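Local coordinates for protein N-alpha-acetyltransferase 35, NatC auxiliary subunit (Saccharomyces cerevisiae, PDB 6YGA) that serves as the auxiliary subunit of the NatC N-terminal acetyltransferase, which acetylates the N-terminal Met of the L-A virus Gag protein, at residues 191-196 and 232-237; 238-243 and 347-352. One frame throughout, in Å; residues are numbered along the deposited sequence.

Contact 1 (191-196 and 232-237); sequences PGQDVV and HLEDHL
Gln193, in the first turn of helix 193-209, reaches across to Asp235, where the chain turns from helix 215-231 into the short helix 235-238. This is surface packing between helix ends in an all-helical region, held by one side chain. The tight part lies at the end of Gln193. With CG anti to the backbone N (chi1 -171°) and the chain extended beyond it, the amide is carried straight out to the other segment. Gln193 NE2 donates to Asp235 OD1 over 3.0 Å in a nearly linear bond (172°). The acceptor lies in the amide plane, whereas the N-H meets OD1 on its syn side but well out of the carboxylate plane, the two flat groups being turned almost perpendicular. A weak second bond links NE2 to the carbonyl O of Val231. The same carboxylate is fixed from its other oxygen by the His232 ring, which itself stacks on His246, so Asp235 joins amide and imidazole. Glu234 comes from the opposite direction, and Glu234 CG lies 3.5 Å from Gln193 NE2. Glu234 OE2 rests 3.5 Å from Gln193 CB, while OE1 is hydrogen-bonded to the hydroxyl of Tyr157 on helix 142-167; Gln193 also touches Tyr157. The contact is loose elsewhere: only 147 Å² is buried, all four touching residues are partly exposed, and Gly192, at the N-cap position of the helix, lies on the exposed side. His232 ND1 donates to the syn lone pair of Asp235 OD2 at 2.8 Å, with OD2 in the ring plane.

Contact 2 (238-243 and 347-352); sequences TDYSTK and FIRDDR
Tyr240 of the loop 238-243 lays its ring on Arg349 and points its hydroxyl at Asp350. Along 347-352, helix 337-347 ends at Phe347, whose ring packs with Phe343, Phe363 and Tyr399; Ile348 is the first residue to leave helical geometry. Arg349 follows and carries most of its segment's share of the contact. Its chain is extended from CG to NE and slides over one ring face, running opposite to the tyrosine side chain. Arg349 CD sits over the ring centre, 3.6 Å from the Tyr240 centroid, as a CH-pi contact. Farther along, the guanidinium lies flat over the root of the ring, its plane 8° from that of Tyr240 and Arg349 CZ 4.4 Å from the Tyr240 centroid, an off-centre cation-pi stack. Tyr240 CB is over the Arg349 guanidinium centre, 3.8 Å above its plane. NE also donates to the carbonyl O of Phe346, which probably restrains the rotation of the group, and a water O accepts from Arg349 NH1 (3.3 Å) while donating weakly to Tyr240 O. Next, the backbone N of Asp350 donates to Tyr240 OH at 3.1 Å, a bent bond (136°). Asp350 OD2 lies 3.2 Å from Tyr240 OH, its carboxylate steeply inclined to the ring. The segment closes as a type I beta turn from Arg349 to Arg352, with a weak bond from Arg352 N to Arg349 O. Here two interhelical loops meet at the protein surface through an arginine-tyrosine cation-pi stack, beside a beta turn that follows a helix end.

Contacts 1 and 2 come in series along the chain, their centres about 15 Å apart on the same side of the chain's centre. Helix 235-238 joins them: contact 1 uses segment 232-237, which runs into it, and contact 2 draws on the loop that follows it, leading to helix 245-260. They also touch directly, His236 ND1 lying 2.8 Å from Ser241 O in a probable hydrogen bond. His236 and Leu237 pack on helix 337-347, whose far end supplies the second segment of contact 2. Together they connect the first turn of helix 193-209, in the Mak10 homology region, through this short helix to segment 347-352, in the TPR-like region, along one surface of the auxiliary subunit.

Contact 1 (191-196 and 232-237)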
ATOM      1  N   PRO B 191      -4.766   2.101 -32.412  1.00 74.43           N
ATOM      2  CA  PRO B 191      -5.608   3.170 -32.961  1.00 75.27           C
ATOM      3  C   PRO B 191      -6.155   4.083 -31.875  1.00 72.32           C
ATOM      4  O   PRO B 191      -6.124   3.784 -30.679  1.00 72.43           O
ATOM      5  CB  PRO B 191      -6.732   2.406 -33.666  1.00 76.83           C
ATOM      6  CG  PRO B 191      -6.799   1.102 -32.954  1.00 76.24           C
ATOM      7  CD  PRO B 191      -5.380   0.774 -32.582  1.00 74.86           C
ATOM      8  N   GLY B 192      -6.673   5.227 -32.325  1.00 72.74           N
ATOM      9  CA  GLY B 192      -7.240   6.213 -31.432  1.00 70.47           C
ATOM     10  C   GLY B 192      -8.615   5.820 -30.928  1.00 67.52           C
ATOM     11  O   GLY B 192      -9.182   4.792 -31.297  1.00 68.53           O
ATOM     12  N   GLN B 193      -9.160   6.678 -30.062  1.00 64.15           N
ATOM     13  CA  GLN B 193     -10.428   6.364 -29.408  1.00 62.30           C
ATOM     14  C   GLN B 193     -11.565   6.253 -30.416  1.00 65.70           C
ATOM     15  O   GLN B 193     -12.432   5.379 -30.287  1.00 66.29           O
ATOM     16  CB  GLN B 193     -10.752   7.425 -28.357  1.00 59.95           C
ATOM     17  CG  GLN B 193     -11.936   7.077 -27.472  1.00 59.35           C
ATOM     18  CD  GLN B 193     -12.476   8.279 -26.724  1.00 58.96           C
ATOM     19  OE1 GLN B 193     -12.675   9.348 -27.303  1.00 59.86           O
ATOM     20  NE2 GLN B 193     -12.715   8.111 -25.430  1.00 56.76           N
ATOM     21  N   ASP B 194     -11.581   7.125 -31.426  1.00 68.38           N
ATOM     22  CA  ASP B 194     -12.674   7.114 -32.393  1.00 72.99           C
ATOM     23  C   ASP B 194     -12.743   5.785 -33.136  1.00 73.82           C
ATOM     24  O   ASP B 194     -13.834   5.246 -33.358  1.00 73.68           O
ATOM     25  CB  ASP B 194     -12.515   8.272 -33.378  1.00 79.44           C
ATOM     26  CG  ASP B 194     -12.492   9.623 -32.691  1.00 83.31           C
ATOM     27  OD1 ASP B 194     -13.210   9.794 -31.682  1.00 83.31           O
ATOM     28  OD2 ASP B 194     -11.755  10.516 -33.158  1.00 86.36           O
ATOM     29  N   VAL B 195     -11.587   5.236 -33.516  1.00 74.14           N
ATOM     30  CA  VAL B 195     -11.564   3.965 -34.233  1.00 74.77           C
ATOM     31  C   VAL B 195     -12.077   2.839 -33.345  1.00 72.16           C
ATOM     32  O   VAL B 195     -12.843   1.976 -33.791  1.00 72.79           O
ATOM     33  CB  VAL B 195     -10.144   3.676 -34.754  1.00 74.30           C
ATOM     34  CG1 VAL B 195     -10.097   2.333 -35.470  1.00 75.04           C
ATOM     35  CG2 VAL B 195      -9.682   4.794 -35.679  1.00 75.01           C
ATOM     36  N   VAL B 196     -11.677   2.839 -32.071  1.00 69.58           N
ATOM     37  CA  VAL B 196     -12.083   1.774 -31.159  1.00 68.33           C
ATOM     38  C   VAL B 196     -13.588   1.812 -30.915  1.00 69.48           C
ATOM     39  O   VAL B 196     -14.258   0.773 -30.929  1.00 69.97           O
ATOM     40  CB  VAL B 196     -11.288   1.876 -29.843  1.00 64.05           C
ATOM     41  CG1 VAL B 196     -11.737   0.809 -28.860  1.00 61.45           C
ATOM     42  CG2 VAL B 196      -9.795   1.757 -30.120  1.00 64.00           C
ATOM     43  N   HIS B 232     -14.468   4.967 -22.816  1.00 57.49           N
ATOM     44  CA  HIS B 232     -14.812   6.367 -22.614  1.00 60.24           C
ATOM     45  C   HIS B 232     -14.282   6.938 -21.306  1.00 57.98           C
ATOM     46  O   HIS B 232     -14.535   8.114 -21.024  1.00 58.34           O
ATOM     47  CB  HIS B 232     -16.329   6.547 -22.659  1.00 63.76           C
ATOM     48  CG  HIS B 232     -16.870   6.755 -24.038  1.00 68.43           C
ATOM     49  ND1 HIS B 232     -16.785   7.964 -24.694  1.00 70.33           N
ATOM     50  CD2 HIS B 232     -17.508   5.911 -24.883  1.00 70.52           C
ATOM     51  CE1 HIS B 232     -17.345   7.856 -25.885  1.00 72.35           C
ATOM     52  NE2 HIS B 232     -17.793   6.621 -26.025  1.00 72.42           N
ATOM     53  N   LEU B 233     -13.568   6.150 -20.501  1.00 56.08           N
ATOM     54  CA  LEU B 233     -13.101   6.661 -19.216  1.00 54.36           C
ATOM     55  C   LEU B 233     -12.017   7.714 -19.389  1.00 55.37           C
ATOM     56  O   LEU B 233     -11.812   8.541 -18.494  1.00 54.94           O
ATOM     57  CB  LEU B 233     -12.589   5.523 -18.335  1.00 50.92           C
ATOM     58  CG  LEU B 233     -13.658   4.661 -17.658  1.00 51.50           C
ATOM     59  CD1 LEU B 233     -13.017   3.529 -16.863  1.00 51.02           C
ATOM     60  CD2 LEU B 233     -14.538   5.518 -16.766  1.00 49.87           C
ATOM     61  N   GLU B 234     -11.315   7.707 -20.523  1.00 56.05           N
ATOM     62  CA  GLU B 234     -10.277   8.703 -20.743  1.00 54.80           C
ATOM     63  C   GLU B 234     -10.844  10.099 -20.976  1.00 53.54           C
ATOM     64  O   GLU B 234     -10.081  11.072 -20.936  1.00 57.83           O
ATOM     65  CB  GLU B 234      -9.393   8.293 -21.922  1.00 56.97           C
ATOM     66  CG  GLU B 234     -10.037   8.476 -23.278  1.00 60.84           C
ATOM     67  CD  GLU B 234      -9.044   8.333 -24.412  1.00 63.42           C
ATOM     68  OE1 GLU B 234      -8.003   7.673 -24.213  1.00 63.75           O
ATOM     69  OE2 GLU B 234      -9.301   8.891 -25.501  1.00 65.26           O
ATOM     70  N   ASP B 235     -12.156  10.223 -21.202  1.00 49.99           N
ATOM     71  CA  ASP B 235     -12.751  11.539 -21.417  1.00 50.87           C
ATOM     72  C   ASP B 235     -12.581  12.440 -20.198  1.00 51.10           C
ATOM     73  O   ASP B 235     -12.514  13.666 -20.338  1.00 50.80           O
ATOM     74  CB  ASP B 235     -14.239  11.409 -21.764  1.00 52.31           C
ATOM     75  CG  ASP B 235     -14.488  10.607 -23.033  1.00 57.11           C
ATOM     76  OD1 ASP B 235     -13.596  10.550 -23.906  1.00 58.17           O
ATOM     77  OD2 ASP B 235     -15.591  10.036 -23.159  1.00 59.34           O
ATOM     78  N   HIS B 236     -12.498  11.857 -18.999  1.00 49.44           N
ATOM     79  CA  HIS B 236     -12.414  12.668 -17.791  1.00 51.42           C
ATOM     80  C   HIS B 236     -11.051  13.327 -17.621  1.00 53.35           C
ATOM     81  O   HIS B 236     -10.924  14.251 -16.812  1.00 53.52           O
ATOM     82  CB  HIS B 236     -12.758  11.820 -16.567  1.00 49.19           C
ATOM     83  CG  HIS B 236     -14.096  11.157 -16.661  1.00 49.71           C
ATOM     84  ND1 HIS B 236     -15.271  11.868 -16.792  1.00 50.53           N
ATOM     85  CD2 HIS B 236     -14.444   9.850 -16.662  1.00 48.92           C
ATOM     86  CE1 HIS B 236     -16.286  11.026 -16.864  1.00 49.94           C
ATOM     87  NE2 HIS B 236     -15.812   9.795 -16.785  1.00 49.07           N
ATOM     88  N   LEU B 237     -10.038  12.887 -18.366  1.00 56.43           N
ATOM     89  CA  LEU B 237      -8.732  13.536 -18.359  1.00 57.46           C
ATOM     90  C   LEU B 237      -8.452  14.327 -19.629  1.00 58.47           C
ATOM     91  O   LEU B 237      -7.900  15.429 -19.553  1.00 58.32           O
ATOM     92  CB  LEU B 237      -7.619  12.505 -18.161  1.00 58.65           C
ATOM     93  CG  LEU B 237      -7.375  12.019 -16.734  1.00 60.63           C
ATOM     94  CD1 LEU B 237      -5.984  11.426 -16.632  1.00 63.26           C
ATOM     95  CD2 LEU B 237      -7.560  13.148 -15.730  1.00 60.65           C
TER

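Contact 2 (238-243 and 347-352)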
ATOM      1  N   THR B 238      -8.813  13.790 -20.796  1.00 60.48           N
ATOM      2  CA  THR B 238      -8.524  14.488 -22.045  1.00 63.00           C
ATOM      3  C   THR B 238      -9.326  15.779 -22.153  1.00 64.51           C
ATOM      4  O   THR B 238      -8.787  16.820 -22.547  1.00 68.04           O
ATOM      5  CB  THR B 238      -8.816  13.581 -23.241  1.00 61.45           C
ATOM      6  OG1 THR B 238     -10.219  13.295 -23.297  1.00 61.13           O
ATOM      7  CG2 THR B 238      -8.043  12.278 -23.127  1.00 58.08           C
ATOM      8  N   ASP B 239     -10.610  15.731 -21.804  1.00 63.46           N
ATOM      9  CA  ASP B 239     -11.484  16.891 -21.872  1.00 64.97           C
ATOM     10  C   ASP B 239     -11.993  17.331 -20.508  1.00 60.40           C
ATOM     11  O   ASP B 239     -12.730  18.321 -20.431  1.00 59.44           O
ATOM     12  CB  ASP B 239     -12.676  16.600 -22.795  1.00 70.47           C
ATOM     13  CG  ASP B 239     -12.262  15.935 -24.096  1.00 75.08           C
ATOM     14  OD1 ASP B 239     -11.260  16.373 -24.700  1.00 77.94           O
ATOM     15  OD2 ASP B 239     -12.938  14.971 -24.512  1.00 76.00           O
ATOM     16  N   TYR B 240     -11.621  16.629 -19.434  1.00 56.37           N
ATOM     17  CA  TYR B 240     -12.086  16.937 -18.078  1.00 54.04           C
ATOM     18  C   TYR B 240     -13.610  16.956 -18.017  1.00 56.05           C
ATOM     19  O   TYR B 240     -14.218  17.795 -17.349  1.00 58.18           O
ATOM     20  CB  TYR B 240     -11.485  18.249 -17.569  1.00 52.57           C
ATOM     21  CG  TYR B 240      -9.975  18.207 -17.497  1.00 49.07           C
ATOM     22  CD1 TYR B 240      -9.332  17.414 -16.555  1.00 44.77           C
ATOM     23  CD2 TYR B 240      -9.193  18.941 -18.379  1.00 49.18           C
ATOM     24  CE1 TYR B 240      -7.950  17.358 -16.489  1.00 42.90           C
ATOM     25  CE2 TYR B 240      -7.810  18.893 -18.319  1.00 47.48           C
ATOM     26  CZ  TYR B 240      -7.195  18.100 -17.372  1.00 45.13           C
ATOM     27  OH  TYR B 240      -5.821  18.049 -17.309  1.00 46.07           O
ATOM     28  N   SER B 241     -14.226  16.015 -18.724  1.00 56.36           N
ATOM     29  CA  SER B 241     -15.676  15.925 -18.769  1.00 56.17           C
ATOM     30  C   SER B 241     -16.226  15.476 -17.422  1.00 53.84           C
ATOM     31  O   SER B 241     -15.673  14.588 -16.767  1.00 50.80           O
ATOM     32  CB  SER B 241     -16.105  14.950 -19.866  1.00 56.42           C
ATOM     33  OG  SER B 241     -17.503  14.733 -19.846  1.00 59.47           O
ATOM     34  N   THR B 242     -17.318  16.109 -17.004  1.00 53.82           N
ATOM     35  CA  THR B 242     -18.024  15.724 -15.792  1.00 53.77           C
ATOM     36  C   THR B 242     -19.299  14.947 -16.085  1.00 54.74           C
ATOM     37  O   THR B 242     -20.047  14.639 -15.153  1.00 53.56           O
ATOM     38  CB  THR B 242     -18.358  16.962 -14.953  1.00 53.52           C
ATOM     39  OG1 THR B 242     -19.173  17.857 -15.719  1.00 53.15           O
ATOM     40  CG2 THR B 242     -17.082  17.675 -14.528  1.00 54.50           C
ATOM     41  N   LYS B 243     -19.562  14.625 -17.350  1.00 56.61           N
ATOM     42  CA  LYS B 243     -20.794  13.936 -17.707  1.00 59.30           C
ATOM     43  C   LYS B 243     -20.766  12.496 -17.213  1.00 58.72           C
ATOM     44  O   LYS B 243     -19.718  11.843 -17.194  1.00 57.37           O
ATOM     45  CB  LYS B 243     -21.005  13.982 -19.220  1.00 61.75           C
ATOM     46  CG  LYS B 243     -21.086  15.394 -19.774  1.00 64.78           C
ATOM     47  CD  LYS B 243     -21.073  15.400 -21.291  1.00 69.12           C
ATOM     48  CE  LYS B 243     -21.018  16.824 -21.822  1.00 73.37           C
ATOM     49  NZ  LYS B 243     -20.918  16.875 -23.305  1.00 75.93           N
ATOM     50  N   PHE B 347      -7.898  16.953 -10.484  1.00 43.45           N
ATOM     51  CA  PHE B 347      -7.869  18.111  -9.596  1.00 45.26           C
ATOM     52  C   PHE B 347      -6.749  19.074  -9.975  1.00 48.62           C
ATOM     53  O   PHE B 347      -6.956  20.293  -9.994  1.00 51.62           O
ATOM     54  CB  PHE B 347      -7.717  17.634  -8.149  1.00 44.55           C
ATOM     55  CG  PHE B 347      -7.928  18.704  -7.120  1.00 47.16           C
ATOM     56  CD1 PHE B 347      -9.184  19.248  -6.910  1.00 46.96           C
ATOM     57  CD2 PHE B 347      -6.873  19.142  -6.336  1.00 47.89           C
ATOM     58  CE1 PHE B 347      -9.378  20.229  -5.952  1.00 46.84           C
ATOM     59  CE2 PHE B 347      -7.062  20.119  -5.377  1.00 47.33           C
ATOM     60  CZ  PHE B 347      -8.317  20.662  -5.185  1.00 45.84           C
ATOM     61  N   ILE B 348      -5.568  18.546 -10.280  1.00 47.48           N
ATOM     62  CA  ILE B 348      -4.405  19.330 -10.680  1.00 49.11           C
ATOM     63  C   ILE B 348      -4.179  19.055 -12.159  1.00 53.21           C
ATOM     64  O   ILE B 348      -3.749  17.956 -12.532  1.00 54.78           O
ATOM     65  CB  ILE B 348      -3.170  18.969  -9.847  1.00 46.96           C
ATOM     66  CG1 ILE B 348      -3.495  19.078  -8.356  1.00 46.88           C
ATOM     67  CG2 ILE B 348      -1.990  19.852 -10.216  1.00 47.02           C
ATOM     68  CD1 ILE B 348      -2.373  18.634  -7.447  1.00 47.58           C
ATOM     69  N   ARG B 349      -4.451  20.050 -13.001  1.00 54.30           N
ATOM     70  CA  ARG B 349      -4.664  19.825 -14.422  1.00 56.67           C
ATOM     71  C   ARG B 349      -3.440  20.218 -15.254  1.00 62.91           C
ATOM     72  O   ARG B 349      -2.395  20.617 -14.735  1.00 65.79           O
ATOM     73  CB  ARG B 349      -5.916  20.573 -14.877  1.00 54.07           C
ATOM     74  CG  ARG B 349      -7.181  20.061 -14.211  1.00 52.95           C
ATOM     75  CD  ARG B 349      -8.435  20.677 -14.796  1.00 54.80           C
ATOM     76  NE  ARG B 349      -9.623  20.067 -14.209  1.00 57.37           N
ATOM     77  CZ  ARG B 349     -10.872  20.423 -14.487  1.00 60.95           C
ATOM     78  NH1 ARG B 349     -11.117  21.398 -15.354  1.00 62.98           N
ATOM     79  NH2 ARG B 349     -11.881  19.799 -13.895  1.00 61.09           N
ATOM     80  N   ASP B 350      -3.591  20.101 -16.579  1.00 67.00           N
ATOM     81  CA  ASP B 350      -2.453  20.235 -17.485  1.00 71.62           C
ATOM     82  C   ASP B 350      -1.882  21.646 -17.477  1.00 72.22           C
ATOM     83  O   ASP B 350      -0.659  21.826 -17.472  1.00 74.41           O
ATOM     84  CB  ASP B 350      -2.865  19.847 -18.905  1.00 76.93           C
ATOM     85  CG  ASP B 350      -3.074  18.360 -19.067  1.00 81.11           C
ATOM     86  OD1 ASP B 350      -2.366  17.581 -18.394  1.00 84.37           O
ATOM     87  OD2 ASP B 350      -3.945  17.969 -19.872  1.00 84.73           O
ATOM     88  N   ASP B 351      -2.747  22.660 -17.488  1.00 71.57           N
ATOM     89  CA  ASP B 351      -2.317  24.050 -17.575  1.00 72.81           C
ATOM     90  C   ASP B 351      -1.835  24.613 -16.243  1.00 70.73           C
ATOM     91  O   ASP B 351      -1.876  25.835 -16.056  1.00 72.70           O
ATOM     92  CB  ASP B 351      -3.449  24.913 -18.135  1.00 74.73           C
ATOM     93  CG  ASP B 351      -4.746  24.739 -17.372  1.00 76.20           C
ATOM     94  OD1 ASP B 351      -4.879  23.733 -16.646  1.00 76.20           O
ATOM     95  OD2 ASP B 351      -5.637  25.605 -17.507  1.00 77.67           O
ATOM     96  N   ARG B 352      -1.377  23.752 -15.333  1.00 67.66           N
ATOM     97  CA  ARG B 352      -0.882  24.172 -14.023  1.00 66.54           C
ATOM     98  C   ARG B 352      -1.931  24.992 -13.275  1.00 61.47           C
ATOM     99  O   ARG B 352      -1.635  26.032 -12.682  1.00 60.34           O
ATOM    100  CB  ARG B 352       0.434  24.943 -14.152  1.00 71.57           C
ATOM    101  CG  ARG B 352       1.563  24.135 -14.772  1.00 76.15           C
ATOM    102  CD  ARG B 352       2.909  24.829 -14.621  1.00 80.93           C
ATOM    103  NE  ARG B 352       3.459  24.690 -13.275  1.00 82.31           N
ATOM    104  CZ  ARG B 352       3.396  25.627 -12.332  1.00 81.74           C
ATOM    105  NH1 ARG B 352       2.804  26.788 -12.581  1.00 81.71           N
ATOM    106  NH2 ARG B 352       3.931  25.404 -11.139  1.00 79.83           N
TER
HETATM  107  O   HOH W   1     -14.276  20.880 -15.978  1.00 68.08           O